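Local coordinates for sphingomyelinase-c (Listeria ivanovii, PDB 1ZWX), which belongs to the DNase I-like endonuclease/exonuclease/phosphatase family and is built as a sandwich of two beta sheets flanked by helices, at residues Val18-Arg23 with Met32-Leu37; Val50-Ala55 with Arg63-Leu68; His206-Leu211 with Leu247-Val252. All blocks are in the same frame, centred on the assembly; numbering follows the deposited sequence.

Contact 1 (Val18-Arg23 with Met32-Leu37); sequences VYLFSR and MHRADL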
loop_
_atom_site.group_PDB
_atom_site.type_symbol
_atom_site.label_atom_id
_atom_site.label_comp_id
_atom_site.label_asym_id
_atom_site.label_seq_id
_atom_site.Cartn_x
_atom_site.Cartn_y
_atom_site.Cartn_z
ATOM N N VAL A 18 6.480 2.152 -0.815
ATOM C CA VAL A 18 7.942 2.203 -0.732
ATOM C C VAL A 18 8.604 3.052 -1.852
ATOM O O VAL A 18 9.832 3.182 -1.884
ATOM C CB VAL A 18 8.564 0.775 -0.731
ATOM C CG1 VAL A 18 8.153 0.017 0.572
ATOM C CG2 VAL A 18 8.143 -0.002 -1.931
ATOM N N TYR A 19 7.800 3.611 -2.751
ATOM C CA TYR A 19 8.347 4.546 -3.742
ATOM C C TYR A 19 9.574 3.981 -4.474
ATOM O O TYR A 19 10.675 4.547 -4.368
ATOM C CB TYR A 19 8.723 5.837 -3.021
ATOM C CG TYR A 19 9.203 6.969 -3.913
ATOM C CD1 TYR A 19 8.535 7.279 -5.087
ATOM C CD2 TYR A 19 10.271 7.758 -3.537
ATOM C CE1 TYR A 19 8.943 8.331 -5.909
ATOM C CE2 TYR A 19 10.683 8.839 -4.338
ATOM C CZ TYR A 19 10.005 9.119 -5.520
ATOM O OH TYR A 19 10.408 10.179 -6.346
ATOM N N LEU A 20 9.380 2.883 -5.211
ATOM C CA LEU A 20 10.408 2.279 -6.078
ATOM C C LEU A 20 10.018 2.451 -7.540
ATOM O O LEU A 20 9.551 1.533 -8.229
ATOM C CB LEU A 20 10.689 0.802 -5.729
ATOM C CG LEU A 20 11.179 0.535 -4.277
ATOM C CD1 LEU A 20 11.232 -0.980 -4.020
ATOM C CD2 LEU A 20 12.529 1.221 -3.813
ATOM N N PHE A 21 10.197 3.683 -8.007
ATOM C CA PHE A 21 9.904 4.000 -9.403
ATOM C C PHE A 21 10.863 3.326 -10.362
ATOM O O PHE A 21 11.986 2.964 -9.990
ATOM C CB PHE A 21 9.939 5.512 -9.581
ATOM C CG PHE A 21 8.632 6.200 -9.233
ATOM C CD1 PHE A 21 7.694 5.599 -8.366
ATOM C CD2 PHE A 21 8.341 7.473 -9.764
ATOM C CE1 PHE A 21 6.476 6.265 -8.042
ATOM C CE2 PHE A 21 7.138 8.128 -9.460
ATOM C CZ PHE A 21 6.206 7.521 -8.574
ATOM N N SER A 22 10.408 3.148 -11.599
ATOM C CA SER A 22 11.239 2.614 -12.686
ATOM C C SER A 22 12.615 3.295 -12.757
ATOM O O SER A 22 12.679 4.503 -12.862
ATOM C CB SER A 22 10.524 2.842 -14.016
ATOM O OG SER A 22 11.439 2.786 -15.093
ATOM N N ARG A 23 13.694 2.512 -12.715
ATOM C CA ARG A 23 15.057 3.081 -12.783
ATOM C C ARG A 23 15.378 3.493 -14.235
ATOM O O ARG A 23 16.321 4.258 -14.476
ATOM C CB ARG A 23 16.105 2.079 -12.264
ATOM C CG ARG A 23 16.151 1.916 -10.713
ATOM C CD ARG A 23 17.083 0.747 -10.291
ATOM N NE ARG A 23 16.885 -0.417 -11.136
ATOM C CZ ARG A 23 17.844 -1.077 -11.777
ATOM N NH1 ARG A 23 19.132 -0.738 -11.639
ATOM N NH2 ARG A 23 17.504 -2.076 -12.554
ATOM N N MET A 32 17.625 0.620 -5.606
ATOM C CA MET A 32 18.297 -0.631 -5.227
ATOM C C MET A 32 18.778 -0.658 -3.774
ATOM O O MET A 32 18.682 -1.686 -3.093
ATOM C CB MET A 32 19.463 -0.937 -6.174
ATOM C CG MET A 32 19.036 -1.131 -7.610
ATOM S SD MET A 32 17.940 -2.530 -7.924
ATOM C CE MET A 32 18.838 -3.994 -7.423
ATOM N N HIS A 33 19.291 0.471 -3.303
ATOM C CA HIS A 33 19.821 0.533 -1.970
ATOM C C HIS A 33 18.680 0.547 -0.929
ATOM O O HIS A 33 18.783 -0.059 0.155
ATOM C CB HIS A 33 20.696 1.761 -1.818
ATOM C CG HIS A 33 21.329 1.886 -0.466
ATOM N ND1 HIS A 33 22.047 0.864 0.121
ATOM C CD2 HIS A 33 21.359 2.918 0.408
ATOM C CE1 HIS A 33 22.486 1.262 1.303
ATOM N NE2 HIS A 33 22.091 2.507 1.495
ATOM N N ARG A 34 17.593 1.224 -1.278
ATOM C CA ARG A 34 16.467 1.335 -0.358
ATOM C C ARG A 34 15.757 -0.000 -0.249
ATOM O O ARG A 34 15.167 -0.273 0.789
ATOM C CB ARG A 34 15.522 2.469 -0.751
ATOM C CG ARG A 34 16.063 3.865 -0.398
ATOM C CD ARG A 34 15.013 4.969 -0.606
ATOM N NE ARG A 34 14.735 5.184 -2.025
ATOM C CZ ARG A 34 13.566 4.933 -2.628
ATOM N NH1 ARG A 34 12.517 4.481 -1.936
ATOM N NH2 ARG A 34 13.443 5.143 -3.929
ATOM N N ALA A 35 15.826 -0.833 -1.293
ATOM C CA ALA A 35 15.319 -2.196 -1.229
ATOM C C ALA A 35 16.024 -3.003 -0.115
ATOM O O ALA A 35 15.414 -3.914 0.469
ATOM C CB ALA A 35 15.461 -2.912 -2.582
ATOM N N ASP A 36 17.288 -2.661 0.176
ATOM C CA ASP A 36 18.020 -3.264 1.306
ATOM C C ASP A 36 17.681 -2.616 2.626
ATOM O O ASP A 36 17.399 -3.317 3.604
ATOM C CB ASP A 36 19.544 -3.215 1.082
ATOM C CG ASP A 36 20.001 -4.084 -0.053
ATOM O OD1 ASP A 36 19.314 -5.059 -0.400
ATOM O OD2 ASP A 36 21.082 -3.806 -0.635
ATOM N N LEU A 37 17.701 -1.283 2.663
ATOM C CA LEU A 37 17.431 -0.518 3.871
ATOM C C LEU A 37 16.052 -0.831 4.468
ATOM O O LEU A 37 15.900 -1.005 5.690
ATOM C CB LEU A 37 17.511 0.981 3.590
ATOM C CG LEU A 37 18.885 1.610 3.302
ATOM C CD1 LEU A 37 18.717 3.126 3.299
ATOM C CD2 LEU A 37 19.931 1.156 4.370
#

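Contact 2 (Val50-Ala55 with Arg63-Leu68); sequences VILNEA and RLLNNL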
loop_
_atom_site.group_PDB
_atom_site.type_symbol
_atom_site.label_atom_id
_atom_site.label_comp_id
_atom_site.label_asym_id
_atom_site.label_seq_id
_atom_site.Cartn_x
_atom_site.Cartn_y
_atom_site.Cartn_z
ATOM N N VAL A 50 2.529 -7.908 5.456
ATOM C CA VAL A 50 3.046 -6.598 5.014
ATOM C C VAL A 50 2.471 -6.320 3.641
ATOM O O VAL A 50 2.473 -7.193 2.758
ATOM C CB VAL A 50 4.603 -6.554 4.912
ATOM C CG1 VAL A 50 5.068 -5.237 4.195
ATOM C CG2 VAL A 50 5.254 -6.605 6.298
ATOM N N ILE A 51 1.950 -5.103 3.464
ATOM C CA ILE A 51 1.389 -4.682 2.162
ATOM C C ILE A 51 2.369 -3.694 1.562
ATOM O O ILE A 51 2.767 -2.766 2.233
ATOM C CB ILE A 51 0.018 -3.967 2.332
ATOM C CG1 ILE A 51 -1.024 -4.951 2.890
ATOM C CG2 ILE A 51 -0.429 -3.318 0.963
ATOM C CD1 ILE A 51 -2.381 -4.251 3.288
ATOM N N LEU A 52 2.787 -3.928 0.314
ATOM C CA LEU A 52 3.694 -2.985 -0.353
ATOM C C LEU A 52 2.975 -2.261 -1.487
ATOM O O LEU A 52 2.143 -2.858 -2.149
ATOM C CB LEU A 52 4.874 -3.744 -0.953
ATOM C CG LEU A 52 5.688 -4.555 0.048
ATOM C CD1 LEU A 52 6.757 -5.314 -0.738
ATOM C CD2 LEU A 52 6.335 -3.646 1.099
ATOM N N ASN A 53 3.322 -0.996 -1.702
ATOM C CA ASN A 53 2.789 -0.177 -2.822
ATOM C C ASN A 53 3.994 0.463 -3.523
ATOM O O ASN A 53 5.037 0.676 -2.907
ATOM C CB ASN A 53 1.943 1.012 -2.317
ATOM C CG ASN A 53 0.581 0.624 -1.736
ATOM O OD1 ASN A 53 -0.058 1.464 -1.096
ATOM N ND2 ASN A 53 0.153 -0.628 -1.915
ATOM N N GLU A 54 3.814 0.821 -4.795
ATOM C CA GLU A 54 4.871 1.459 -5.619
ATOM C C GLU A 54 6.168 0.640 -5.717
ATOM O O GLU A 54 7.290 1.189 -5.850
ATOM C CB GLU A 54 5.132 2.887 -5.173
ATOM C CG GLU A 54 3.962 3.795 -5.523
ATOM C CD GLU A 54 4.187 5.288 -5.184
ATOM O OE1 GLU A 54 5.347 5.730 -4.988
ATOM O OE2 GLU A 54 3.170 6.014 -5.076
ATOM N N ALA A 55 5.999 -0.665 -5.660
ATOM C CA ALA A 55 7.092 -1.604 -5.998
ATOM C C ALA A 55 7.051 -1.795 -7.501
ATOM O O ALA A 55 6.641 -2.846 -8.002
ATOM C CB ALA A 55 6.887 -2.944 -5.248
ATOM N N ARG A 63 14.467 -7.353 -5.645
ATOM C CA ARG A 63 15.358 -7.332 -4.507
ATOM C C ARG A 63 14.644 -7.218 -3.161
ATOM O O ARG A 63 14.957 -7.976 -2.198
ATOM C CB ARG A 63 16.437 -6.250 -4.634
ATOM C CG ARG A 63 17.360 -6.243 -3.416
ATOM C CD ARG A 63 18.410 -5.189 -3.496
ATOM N NE ARG A 63 19.484 -5.614 -4.379
ATOM C CZ ARG A 63 20.645 -4.973 -4.502
ATOM N NH1 ARG A 63 20.877 -3.874 -3.799
ATOM N NH2 ARG A 63 21.560 -5.433 -5.347
ATOM N N LEU A 64 13.723 -6.266 -3.043
ATOM C CA LEU A 64 13.022 -6.059 -1.779
ATOM C C LEU A 64 12.255 -7.329 -1.378
ATOM O O LEU A 64 12.345 -7.772 -0.235
ATOM C CB LEU A 64 12.057 -4.866 -1.882
ATOM C CG LEU A 64 11.130 -4.648 -0.692
ATOM C CD1 LEU A 64 11.873 -4.472 0.632
ATOM C CD2 LEU A 64 10.262 -3.443 -0.995
ATOM N N LEU A 65 11.512 -7.893 -2.315
ATOM C CA LEU A 65 10.687 -9.057 -2.037
ATOM C C LEU A 65 11.593 -10.232 -1.654
ATOM O O LEU A 65 11.307 -11.000 -0.748
ATOM C CB LEU A 65 9.839 -9.396 -3.254
ATOM C CG LEU A 65 8.704 -8.352 -3.444
ATOM C CD1 LEU A 65 8.089 -8.558 -4.776
ATOM C CD2 LEU A 65 7.697 -8.542 -2.312
ATOM N N ASN A 66 12.729 -10.320 -2.326
ATOM C CA ASN A 66 13.733 -11.313 -1.950
ATOM C C ASN A 66 14.340 -11.159 -0.570
ATOM O O ASN A 66 14.442 -12.146 0.182
ATOM C CB ASN A 66 14.795 -11.423 -3.027
ATOM C CG ASN A 66 14.671 -12.691 -3.761
ATOM O OD1 ASN A 66 13.996 -12.782 -4.788
ATOM N ND2 ASN A 66 15.254 -13.731 -3.187
ATOM N N ASN A 67 14.712 -9.932 -0.230
ATOM C CA ASN A 67 15.189 -9.589 1.093
ATOM C C ASN A 67 14.177 -9.914 2.187
ATOM O O ASN A 67 14.553 -10.088 3.354
ATOM C CB ASN A 67 15.488 -8.090 1.197
ATOM C CG ASN A 67 16.711 -7.653 0.379
ATOM O OD1 ASN A 67 17.454 -8.479 -0.110
ATOM N ND2 ASN A 67 16.894 -6.329 0.219
ATOM N N LEU A 68 12.891 -9.924 1.816
ATOM C CA LEU A 68 11.805 -10.074 2.798
ATOM C C LEU A 68 11.408 -11.532 3.015
ATOM O O LEU A 68 10.593 -11.836 3.906
ATOM C CB LEU A 68 10.565 -9.257 2.358
ATOM C CG LEU A 68 10.640 -7.729 2.555
ATOM C CD1 LEU A 68 9.414 -7.057 1.950
ATOM C CD2 LEU A 68 10.803 -7.349 4.032
#

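Contact 3 (His206-Leu211 with Leu247-Val252); sequences HDMLKL and LDYIFV. Unlike the reference sequence in segment 206-211: L209 (reference Phe).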
loop_
_atom_site.group_PDB
_atom_site.type_symbol
_atom_site.label_atom_id
_atom_site.label_comp_id
_atom_site.label_asym_id
_atom_site.label_seq_id
_atom_site.Cartn_x
_atom_site.Cartn_y
_atom_site.Cartn_z
ATOM N N HIS A 206 -15.138 10.850 3.949
ATOM C CA HIS A 206 -16.485 10.416 4.342
ATOM C C HIS A 206 -17.061 9.432 3.371
ATOM O O HIS A 206 -17.527 8.349 3.773
ATOM C CB HIS A 206 -17.446 11.627 4.517
ATOM C CG HIS A 206 -18.882 11.223 4.685
ATOM N ND1 HIS A 206 -19.672 10.813 3.631
ATOM C CD2 HIS A 206 -19.659 11.133 5.793
ATOM C CE1 HIS A 206 -20.873 10.489 4.079
ATOM N NE2 HIS A 206 -20.890 10.668 5.390
ATOM N N ASP A 207 -17.019 9.765 2.078
ATOM C CA ASP A 207 -17.581 8.894 1.067
ATOM C C ASP A 207 -16.838 7.568 0.913
ATOM O O ASP A 207 -17.456 6.538 0.618
ATOM C CB ASP A 207 -17.630 9.600 -0.284
ATOM C CG ASP A 207 -18.771 10.627 -0.368
ATOM O OD1 ASP A 207 -19.369 11.008 0.677
ATOM O OD2 ASP A 207 -19.034 11.054 -1.487
ATOM N N MET A 208 -15.514 7.617 1.041
ATOM C CA MET A 208 -14.691 6.387 0.981
ATOM C C MET A 208 -15.150 5.373 2.034
ATOM O O MET A 208 -15.243 4.179 1.738
ATOM C CB MET A 208 -13.221 6.696 1.233
ATOM C CG MET A 208 -12.352 5.399 1.360
ATOM S SD MET A 208 -10.584 5.757 1.254
ATOM C CE MET A 208 -10.293 6.613 2.760
ATOM N N LEU A 209 -15.422 5.855 3.245
ATOM C CA LEU A 209 -15.943 4.974 4.323
ATOM C C LEU A 209 -17.165 4.205 3.826
ATOM O O LEU A 209 -17.279 2.968 4.013
ATOM C CB LEU A 209 -16.176 5.728 5.654
ATOM C CG LEU A 209 -14.984 6.433 6.332
ATOM C CD1 LEU A 209 -15.342 7.009 7.686
ATOM C CD2 LEU A 209 -13.721 5.552 6.412
ATOM N N LYS A 210 -18.051 4.888 3.099
ATOM C CA LYS A 210 -19.251 4.234 2.597
ATOM C C LYS A 210 -18.995 3.304 1.429
ATOM O O LYS A 210 -19.640 2.262 1.289
ATOM C CB LYS A 210 -20.335 5.284 2.206
ATOM C CG LYS A 210 -20.845 6.139 3.365
ATOM C CD LYS A 210 -21.679 5.293 4.348
ATOM C CE LYS A 210 -22.425 6.117 5.421
ATOM N NZ LYS A 210 -21.859 7.484 5.589
ATOM N N LEU A 211 -18.082 3.700 0.548
ATOM C CA LEU A 211 -17.855 2.942 -0.687
ATOM C C LEU A 211 -17.089 1.636 -0.414
ATOM O O LEU A 211 -17.320 0.646 -1.092
ATOM C CB LEU A 211 -17.033 3.773 -1.676
ATOM C CG LEU A 211 -17.770 4.951 -2.345
ATOM C CD1 LEU A 211 -16.786 5.920 -3.031
ATOM C CD2 LEU A 211 -18.748 4.413 -3.341
ATOM N N LEU A 247 -2.833 9.707 3.552
ATOM C CA LEU A 247 -3.303 8.992 2.364
ATOM C C LEU A 247 -3.260 7.462 2.484
ATOM O O LEU A 247 -3.797 6.747 1.623
ATOM C CB LEU A 247 -2.412 9.372 1.168
ATOM C CG LEU A 247 -2.414 10.850 0.735
ATOM C CD1 LEU A 247 -1.408 11.048 -0.417
ATOM C CD2 LEU A 247 -3.825 11.285 0.317
ATOM N N ASP A 248 -2.559 6.985 3.513
ATOM C CA ASP A 248 -2.277 5.535 3.675
ATOM C C ASP A 248 -3.027 5.002 4.920
ATOM O O ASP A 248 -2.958 5.569 6.008
ATOM C CB ASP A 248 -0.777 5.281 3.836
ATOM C CG ASP A 248 0.052 5.780 2.650
ATOM O OD1 ASP A 248 0.416 6.973 2.620
ATOM O OD2 ASP A 248 0.373 4.948 1.784
ATOM N N TYR A 249 -3.741 3.907 4.714
ATOM C CA TYR A 249 -4.659 3.376 5.717
ATOM C C TYR A 249 -4.664 1.858 5.714
ATOM O O TYR A 249 -4.453 1.215 4.666
ATOM C CB TYR A 249 -6.081 3.770 5.357
ATOM C CG TYR A 249 -6.336 5.273 5.210
ATOM C CD1 TYR A 249 -6.308 5.879 3.956
ATOM C CD2 TYR A 249 -6.646 6.053 6.332
ATOM C CE1 TYR A 249 -6.560 7.274 3.814
ATOM C CE2 TYR A 249 -6.894 7.449 6.212
ATOM C CZ TYR A 249 -6.854 8.030 4.943
ATOM O OH TYR A 249 -7.129 9.370 4.841
ATOM N N ILE A 250 -5.013 1.291 6.869
ATOM C CA ILE A 250 -5.407 -0.112 6.909
ATOM C C ILE A 250 -6.729 -0.201 7.673
ATOM O O ILE A 250 -6.764 0.067 8.853
ATOM C CB ILE A 250 -4.346 -1.053 7.554
ATOM C CG1 ILE A 250 -2.924 -0.814 6.954
ATOM C CG2 ILE A 250 -4.772 -2.500 7.309
ATOM C CD1 ILE A 250 -1.779 -1.276 7.865
ATOM N N PHE A 251 -7.772 -0.631 6.976
ATOM C CA PHE A 251 -9.135 -0.660 7.524
ATOM C C PHE A 251 -9.598 -2.077 7.766
ATOM O O PHE A 251 -9.123 -3.006 7.150
ATOM C CB PHE A 251 -10.131 -0.098 6.497
ATOM C CG PHE A 251 -9.967 1.380 6.200
ATOM C CD1 PHE A 251 -9.654 1.797 4.897
ATOM C CD2 PHE A 251 -10.162 2.350 7.195
ATOM C CE1 PHE A 251 -9.527 3.197 4.579
ATOM C CE2 PHE A 251 -10.019 3.737 6.915
ATOM C CZ PHE A 251 -9.706 4.160 5.582
ATOM N N VAL A 252 -10.616 -2.204 8.615
ATOM C CA VAL A 252 -11.363 -3.439 8.772
ATOM C C VAL A 252 -12.708 -3.265 8.088
ATOM O O VAL A 252 -13.374 -2.234 8.279
ATOM C CB VAL A 252 -11.564 -3.753 10.281
ATOM C CG1 VAL A 252 -12.515 -4.936 10.422
ATOM C CG2 VAL A 252 -10.220 -4.041 10.954
#

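Contact 1 (Val18-Arg23 with Met32-Leu37)
R34 of helix 31-39 lays the end of its guanidinium against the backbone where strand 12-20 runs out. NH1 and NH2 both close on the carbonyl oxygen of Y19, the shorter and straighter bond being NH2 to O of Y19 at 2.9 Å, with the donor nearly on the line of the C=O. NH1 also reaches O of V18 at 3.0 Å, so this one nitrogen serves two successive carbonyls. Both oxygens lie in the guanidinium plane. The bend at chi3 (-70°) turns the flat group to meet them edge-on, while its face receives a methyl: CD2 of L20 is 3.8 Å from NH1 of R34, the two side chains running past each other in opposite directions. The Y19 ring comes in obliquely, its plane 33° from the guanidinium.

Farther along, R23 and M32 cross at about a right angle. CD of R23 meets CG of M32 at 3.8 Å, and SD of M32 lies over one face of the R23 guanidinium, whose NE is held by a salt bridge to D57.

W29 O and F288 O also accept from R34. With four backbone carbonyls accepting from it, two of them at its edge, the buried guanidinium is fixed in rotation and its charge is probably spread over these backbone dipoles; the bonds tie the strand end to the helix of the beta-alpha-beta unit.

Contact 2 (Val50-Ala55 with Arg63-Leu68)
Helix 58-67 packs on one face of the sheet that contains strand 49-55, its neighbour in sequence, and the meeting point is a cluster of four leucines. Strand 49-55 is an inner strand of this mixed sheet in the DNase I-like sandwich, lying between strands 12-20 and 104-107. From it L52 points at the helix, and a single methyl, CD1, makes all three of the contacts across the gap. Segment 63-68 answers with L64, L65 and L68, three residues that together line the side turned to the strand.

L52 and L64 reach toward each other tip to tip, CD1 of L52 standing 4.0 Å from CD2 of L64. In L64, CG opposite the backbone N (chi1 172°) goes with CD2 meeting the L52 tip. L65 starts out in another direction, and its end swings back to the strand: its CD2 comes to 3.7 Å from CD1 of L52, the closest approach here, as the two side chains slide past each other in opposite directions. L68 adds a looser touch, CD1 to CD1 of L52 at 4.2 Å.

Helix 31-39 adds I38 against L64 and A39 against L68. On the reverse face of the strand, I51 and N53 turn toward strand 143-151 of the second sheet.

The chemistry is wholly apolar: methyl meets methyl, and nothing directional links the two segments here. Cohesion therefore rests on dispersion and on the burial of leucine surface, while polar bonds from R63 and N67 to helix 31-39 add direction beyond this contact.

Contact 3 (His206-Leu211 with Leu247-Val252)
M208 leaves helix 203-212 toward strand 248-252, and its chain can be followed outward to the sheet. From CB the chain runs extended, with CG opposite the backbone N (chi1 173°) and chi2 again near straight, so CB, CG and SD span the gap and leave the touching to the last atom. At SD the chain bends (chi3 69°), bringing CE up to two aromatic rings. There CE lies over one face of the Y249 ring, 3.9 Å from CE1 of Y249. The same methyl meets F251 at the ring's edge, near its plane, with CE 3.8 Å from CZ of F251. The two rings are thus touched differently, one on its face and one on its rim. Beside it, L209, which is Phe in the reference sequence, crosses F251 at about a right angle and brings CD2 to 4.2 Å from CE2 of F251.

The Y249 hydroxyl is bonded to V198 O. M208 also touches M172, so helix 203-212 packs against both helix 161-182 and strand 248-252, an edge strand of its sheet. The axes of helix segment 206-211 and strand 248-252 come within 11.3 Å, at 45°; the strand's opposite face turns I250 toward strand 12-20 of the other sheet.

In the fold
Contacts 1 and 2 both hold helices on the sheet of strands 12-20 and 49-55, which are neighbours in it; they lie about 9 Å apart between centres. They also touch directly, through a probable hydrogen bond from N of L20 to O of E54 and another between D36 and N67. Contact 3 belongs to the second sheet, on the opposite side of the chain's centre, about 27 Å from contact 1 and 23 Å from contact 2 between centres. Contact 2 is buried and aliphatic, contact 3 buried with a methionine methyl against two aromatic rings. Contact 1, only partly buried, joins at a strand end, where carbonyls receive an arginine.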